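Side-chain contacts in periplasmic protein-probably involved in high-affinity Fe2+ transport (Escherichia coli F11, PDB 5I0Y), which binds copper in the periplasm and is probably involved in high-affinity uptake of ferrous iron: residues Thr13-Glu18 with Lys139-Ser144; Gln25-Glu30 with Gly99-Met104. The protein carries 1 engineered substitution. One frame throughout, in Å; residues are numbered along the deposited sequence. Where two conformers were deposited one is given.

Interaction 1 of 2, residues Thr13-Glu18 with Lys139-Ser144; sequences TMNEME and KPFDVS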
loop_
_atom_site.group_PDB
_atom_site.type_symbol
_atom_site.label_atom_id
_atom_site.label_comp_id
_atom_site.label_asym_id
_atom_site.label_seq_id
_atom_site.Cartn_x
_atom_site.Cartn_y
_atom_site.Cartn_z
ATOM N N THR B 13 -4.449 -17.581 9.515
ATOM C CA THR B 13 -4.940 -16.328 10.048
ATOM C C THR B 13 -4.115 -15.973 11.263
ATOM O O THR B 13 -3.848 -16.825 12.115
ATOM C CB THR B 13 -6.456 -16.350 10.358
ATOM O OG1 THR B 13 -6.892 -15.018 10.668
ATOM C CG2 THR B 13 -6.798 -17.268 11.522
ATOM N N MET B 14 -3.685 -14.718 11.318
ATOM C CA MET B 14 -2.857 -14.206 12.396
ATOM C C MET B 14 -3.028 -12.704 12.443
ATOM O O MET B 14 -3.035 -12.050 11.396
ATOM C CB MET B 14 -1.382 -14.549 12.148
ATOM C CG MET B 14 -0.431 -14.037 13.211
ATOM S SD MET B 14 -0.787 -14.815 14.788
ATOM C CE MET B 14 0.004 -13.675 15.919
ATOM N N ASN B 15 -3.195 -12.151 13.643
ATOM C CA ASN B 15 -3.298 -10.705 13.815
ATOM C C ASN B 15 -4.400 -10.097 12.958
ATOM O O ASN B 15 -4.264 -8.993 12.420
ATOM C CB ASN B 15 -1.953 -10.023 13.556
ATOM C CG ASN B 15 -0.932 -10.339 14.623
ATOM O OD1 ASN B 15 0.237 -10.599 14.339
ATOM N ND2 ASN B 15 -1.381 -10.321 15.868
ATOM N N GLU B 16 -5.509 -10.818 12.842
ATOM C CA GLU B 16 -6.682 -10.329 12.127
ATOM C C GLU B 16 -6.404 -10.086 10.643
ATOM O O GLU B 16 -6.985 -9.196 10.000
ATOM C CB GLU B 16 -7.229 -9.070 12.821
ATOM C CG GLU B 16 -7.879 -9.358 14.174
ATOM C CD GLU B 16 -7.028 -9.136 15.414
ATOM O OE1 GLU B 16 -7.623 -9.296 16.504
ATOM O OE2 GLU B 16 -5.822 -8.805 15.372
ATOM N N MET B 17 -5.532 -10.935 10.111
ATOM C CA MET B 17 -5.211 -10.985 8.671
ATOM C C MET B 17 -5.229 -12.432 8.212
ATOM O O MET B 17 -4.950 -13.327 9.013
ATOM C CB MET B 17 -3.815 -10.415 8.387
ATOM C CG MET B 17 -3.634 -8.945 8.758
ATOM S SD MET B 17 -1.917 -8.431 8.612
ATOM C CE MET B 17 -1.203 -9.309 9.995
ATOM N N GLU B 18 -5.539 -12.655 6.941
ATOM C CA GLU B 18 -5.354 -13.963 6.312
ATOM C C GLU B 18 -4.120 -13.848 5.440
ATOM O O GLU B 18 -4.042 -12.947 4.603
ATOM C CB GLU B 18 -6.574 -14.385 5.484
ATOM C CG GLU B 18 -6.601 -15.873 5.121
ATOM C CD GLU B 18 -6.789 -16.794 6.321
ATOM O OE1 GLU B 18 -7.226 -16.327 7.386
ATOM O OE2 GLU B 18 -6.509 -18.015 6.185
ATOM N N LYS B 139 3.294 -7.101 16.965
ATOM C CA LYS B 139 4.750 -7.200 16.871
ATOM C C LYS B 139 5.140 -8.041 15.662
ATOM O O LYS B 139 4.333 -8.853 15.192
ATOM C CB LYS B 139 5.335 -7.838 18.140
ATOM C CG LYS B 139 5.247 -6.958 19.384
ATOM C CD LYS B 139 5.760 -7.673 20.627
ATOM C CE LYS B 139 5.393 -6.921 21.899
ATOM N NZ LYS B 139 4.011 -7.231 22.374
ATOM N N PRO B 140 6.376 -7.856 15.159
ATOM C CA PRO B 140 6.839 -8.669 14.032
ATOM C C PRO B 140 6.643 -10.169 14.305
ATOM O O PRO B 140 6.758 -10.629 15.453
ATOM C CB PRO B 140 8.329 -8.301 13.913
ATOM C CG PRO B 140 8.429 -6.922 14.489
ATOM C CD PRO B 140 7.400 -6.879 15.588
ATOM N N PHE B 141 6.324 -10.925 13.267
ATOM C CA PHE B 141 6.047 -12.346 13.427
ATOM C C PHE B 141 6.368 -13.090 12.149
ATOM O O PHE B 141 6.458 -12.494 11.043
ATOM C CB PHE B 141 4.592 -12.582 13.844
ATOM C CG PHE B 141 3.574 -12.264 12.761
ATOM C CD1 PHE B 141 3.004 -13.282 12.001
ATOM C CD2 PHE B 141 3.167 -10.947 12.519
ATOM C CE1 PHE B 141 2.080 -13.000 11.003
ATOM C CE2 PHE B 141 2.232 -10.665 11.519
ATOM C CZ PHE B 141 1.688 -11.695 10.771
ATOM N N ASP B 142 6.500 -14.403 12.298
ATOM C CA ASP B 142 6.679 -15.321 11.191
ATOM C C ASP B 142 5.409 -16.095 10.883
ATOM O O ASP B 142 4.605 -16.390 11.768
ATOM C CB ASP B 142 7.748 -16.366 11.528
ATOM C CG ASP B 142 9.171 -15.842 11.436
ATOM O OD1 ASP B 142 9.403 -14.671 11.056
ATOM O OD2 ASP B 142 10.083 -16.636 11.730
ATOM N N VAL B 143 5.272 -16.456 9.618
ATOM C CA VAL B 143 4.287 -17.432 9.203
ATOM C C VAL B 143 4.951 -18.421 8.253
ATOM O O VAL B 143 5.766 -18.030 7.410
ATOM C CB VAL B 143 3.065 -16.755 8.563
ATOM C CG1 VAL B 143 3.478 -15.781 7.469
ATOM C CG2 VAL B 143 2.125 -17.808 8.040
ATOM N N SER B 144 4.649 -19.707 8.432
ATOM C CA SER B 144 5.273 -20.758 7.614
ATOM C C SER B 144 4.305 -21.581 6.788
ATOM O O SER B 144 3.118 -21.727 7.141
ATOM C CB SER B 144 6.086 -21.702 8.487
ATOM O OG SER B 144 7.174 -21.014 9.070
HETATM O O HOH W 1 2.330 -10.533 16.177
#
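The aromatic ring of Phe141 is met by three side chains of Thr13-Glu18. Met14 and Asn15 share one face. Met14 lays its CG 3.5 Å from CE1 of Phe141. Its sulfur lies farther off in an oblique Met-aromatic contact, SD being 5.4 Å from the ring centroid and 26° off the normal. Asn15 brings OD1 over the other half of this face, 3.3 Å above the plane and displaced toward the rim, with amide and ring planes nearly perpendicular (77°). Met17 instead approaches the edge, its CE 3.8 Å from CZ of Phe141; a bend at the thioether (chi3 -71°) turns the methyl to the ring.

The three residues are brought together by a type I' turn from Met14 to Met17, which closes the beta hairpin of strands 6-14 and 17-24. Phe141 begins strand 141-149, so the contact joins the hairpin tip to the other edge strand of the mixed beta sandwich.

Further out, a water donates to both Asn15 OD1 and Lys139 O, 2.8 Å from each, tying the amide oxygen to the backbone two residues before Phe141. Met17 O accepts from Met14 N and, from above its carbonyl plane, from Thr13 OG1 at 3.1 Å. Trp138 meets the Phe141 ring edge-to-face and also touches Asn15 and Met17, while Leu19 packs against both Met14 and Phe141.

Interaction 2 of 2, residues Gln25-Glu30 with Gly99-Met104; sequences QPIDME and GANIKM
The side-chain amide of Asn101 meets the backbone of Ile27 along its polar edge, with Pro26 CA on one side of the amide plane and Ile27 CG1 on the other. Both polar ends are engaged by the same residue: Ile27 N donates to Asn101 OD1 at 3.1 Å in an almost straight bond (175°), and Asn101 ND2 donates to Ile27 O at 2.8 Å. The second bond lies in the plane of the Ile27 carbonyl and close to that of the Asn101 amide, whereas the N-H reaches OD1 from a direction tilted 20° from the plane of its carbonyl. This paired grip fixes the rotation of the amide and distinguishes its oxygen from its nitrogen.

Apolar atoms flank the oxygen. Pro26 CA stands 3.6 Å from Asn101 OD1, and Ile27 CG1 comes within 3.5 Å of the same atom, its branch held between the backbone N and the carbonyl carbon (chi1 60°).

Each end of the amide has a further partner: ND2 also bonds to Leu36 O, and OD1 to His44 ND1. The next residue of the loop reaches the second subunit, Asp28 N bonding to Asp129 OD2 of that chain. His44 is a copper ligand together with Met90 and His97, and the Ile27 side chain lies about 5 Å from the copper ion. Asn101 is thus a second-shell residue of the copper site, its bond to His44 consistent with a role in orienting that ligand's imidazole, and it ties loop 25-30 to strand 95-102.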
loop_
_atom_site.group_PDB
_atom_site.type_symbol
_atom_site.label_atom_id
_atom_site.label_comp_id
_atom_site.label_asym_id
_atom_site.label_seq_id
_atom_site.Cartn_x
_atom_site.Cartn_y
_atom_site.Cartn_z
ATOM N N GLN B 25 4.312 -17.887 -12.704
ATOM C CA GLN B 25 5.484 -17.709 -13.554
ATOM C C GLN B 25 6.202 -16.400 -13.257
ATOM O O GLN B 25 5.587 -15.453 -12.747
ATOM C CB GLN B 25 5.210 -17.866 -15.065
ATOM C CG GLN B 25 3.762 -17.906 -15.501
ATOM C CD GLN B 25 3.128 -16.537 -15.679
ATOM O OE1 GLN B 25 3.657 -15.515 -15.234
ATOM N NE2 GLN B 25 1.969 -16.515 -16.329
ATOM N N PRO B 26 7.514 -16.349 -13.551
ATOM C CA PRO B 26 8.248 -15.108 -13.393
ATOM C C PRO B 26 7.579 -13.979 -14.181
ATOM O O PRO B 26 6.925 -14.202 -15.209
ATOM C CB PRO B 26 9.632 -15.428 -13.965
ATOM C CG PRO B 26 9.762 -16.922 -13.803
ATOM C CD PRO B 26 8.382 -17.447 -14.041
ATOM N N ILE B 27 7.708 -12.774 -13.641
ATOM C CA ILE B 27 7.087 -11.587 -14.203
ATOM C C ILE B 27 8.128 -10.522 -14.518
ATOM O O ILE B 27 9.287 -10.610 -14.110
ATOM C CB ILE B 27 6.014 -11.039 -13.232
ATOM C CG1 ILE B 27 6.610 -10.645 -11.855
ATOM C CG2 ILE B 27 4.897 -12.057 -13.074
ATOM C CD1 ILE B 27 7.280 -9.290 -11.799
ATOM N N ASP B 28 7.679 -9.507 -15.253
ATOM C CA ASP B 28 8.438 -8.281 -15.446
ATOM C C ASP B 28 7.833 -7.180 -14.595
ATOM O O ASP B 28 6.618 -7.070 -14.482
ATOM C CB ASP B 28 8.338 -7.802 -16.903
ATOM C CG ASP B 28 8.963 -8.747 -17.914
ATOM O OD1 ASP B 28 9.737 -9.665 -17.566
ATOM O OD2 ASP B 28 8.662 -8.519 -19.108
ATOM N N MET B 29 8.699 -6.353 -14.040
ATOM C CA MET B 29 8.274 -5.238 -13.228
ATOM C C MET B 29 8.978 -3.946 -13.606
ATOM O O MET B 29 10.064 -3.967 -14.217
ATOM C CB MET B 29 8.556 -5.550 -11.753
ATOM C CG MET B 29 10.014 -5.361 -11.381
ATOM S SD MET B 29 10.246 -5.444 -9.604
ATOM C CE MET B 29 11.941 -4.907 -9.452
ATOM N N GLU B 30 8.368 -2.830 -13.227
ATOM C CA GLU B 30 9.003 -1.521 -13.357
ATOM C C GLU B 30 9.794 -1.240 -12.075
ATOM O O GLU B 30 9.308 -1.529 -10.988
ATOM C CB GLU B 30 7.934 -0.435 -13.553
ATOM C CG GLU B 30 8.508 0.959 -13.831
ATOM C CD GLU B 30 7.509 2.100 -13.714
ATOM O OE1 GLU B 30 6.296 1.863 -13.736
ATOM O OE2 GLU B 30 7.962 3.263 -13.606
ATOM N N GLY B 99 5.938 -9.397 -3.345
ATOM C CA GLY B 99 6.545 -10.522 -4.043
ATOM C C GLY B 99 7.903 -10.260 -4.620
ATOM O O GLY B 99 8.473 -9.195 -4.423
ATOM N N ALA B 100 8.427 -11.281 -5.299
ATOM C CA ALA B 100 9.751 -11.215 -5.952
ATOM C C ALA B 100 9.903 -12.389 -6.889
ATOM O O ALA B 100 9.456 -13.495 -6.590
ATOM C CB ALA B 100 10.897 -11.224 -4.940
ATOM N N ASN B 101 10.538 -12.158 -8.037
ATOM C CA ASN B 101 11.029 -13.269 -8.858
ATOM C C ASN B 101 12.136 -13.976 -8.087
ATOM O O ASN B 101 13.018 -13.330 -7.513
ATOM C CB ASN B 101 11.623 -12.762 -10.164
ATOM C CG ASN B 101 10.574 -12.393 -11.197
ATOM O OD1 ASN B 101 9.366 -12.660 -11.062
ATOM N ND2 ASN B 101 11.057 -11.815 -12.299
ATOM N N ILE B 102 12.087 -15.298 -8.109
ATOM C CA ILE B 102 13.122 -16.085 -7.470
ATOM C C ILE B 102 13.493 -17.306 -8.309
ATOM O O ILE B 102 12.696 -17.826 -9.091
ATOM C CB ILE B 102 12.727 -16.535 -6.041
ATOM C CG1 ILE B 102 11.550 -17.494 -6.101
ATOM C CG2 ILE B 102 12.432 -15.348 -5.113
ATOM C CD1 ILE B 102 11.347 -18.247 -4.799
ATOM N N LYS B 103 14.730 -17.750 -8.122
ATOM C CA LYS B 103 15.157 -19.014 -8.676
ATOM C C LYS B 103 14.892 -20.056 -7.609
ATOM O O LYS B 103 15.320 -19.893 -6.472
ATOM C CB LYS B 103 16.641 -18.956 -9.049
ATOM C CG LYS B 103 17.145 -20.169 -9.811
ATOM C CD LYS B 103 18.653 -20.123 -10.000
ATOM C CE LYS B 103 19.197 -21.513 -10.287
ATOM N NZ LYS B 103 19.037 -22.401 -9.098
ATOM N N MET B 104 14.151 -21.094 -7.973
ATOM C CA MET B 104 13.901 -22.220 -7.072
ATOM C C MET B 104 15.134 -23.127 -6.972
ATOM O O MET B 104 16.144 -22.901 -7.633
ATOM C CB MET B 104 12.647 -22.971 -7.515
ATOM C CG MET B 104 11.361 -22.169 -7.292
ATOM S SD MET B 104 10.945 -21.849 -5.557
ATOM C CE MET B 104 10.234 -23.425 -5.100
#

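The two contacts lie on opposite sides of the chain's centre, their own centres 24 Å apart and their nearest atoms about 13 Å apart, so they do not touch. Strand 17-24 runs between them: it starts in the hairpin of interaction 1 and leads at its far end into the loop of interaction 2. Both reach the same antiparallel sheet, interaction 1 bringing together its outermost strands, 6-14 and 141-149, and interaction 2 adding a loop to the inner strand 95-102. Copper separates their roles, since interaction 2 contacts the ligand His44 directly, whereas interaction 1 is structural packing that includes none of the copper ligands.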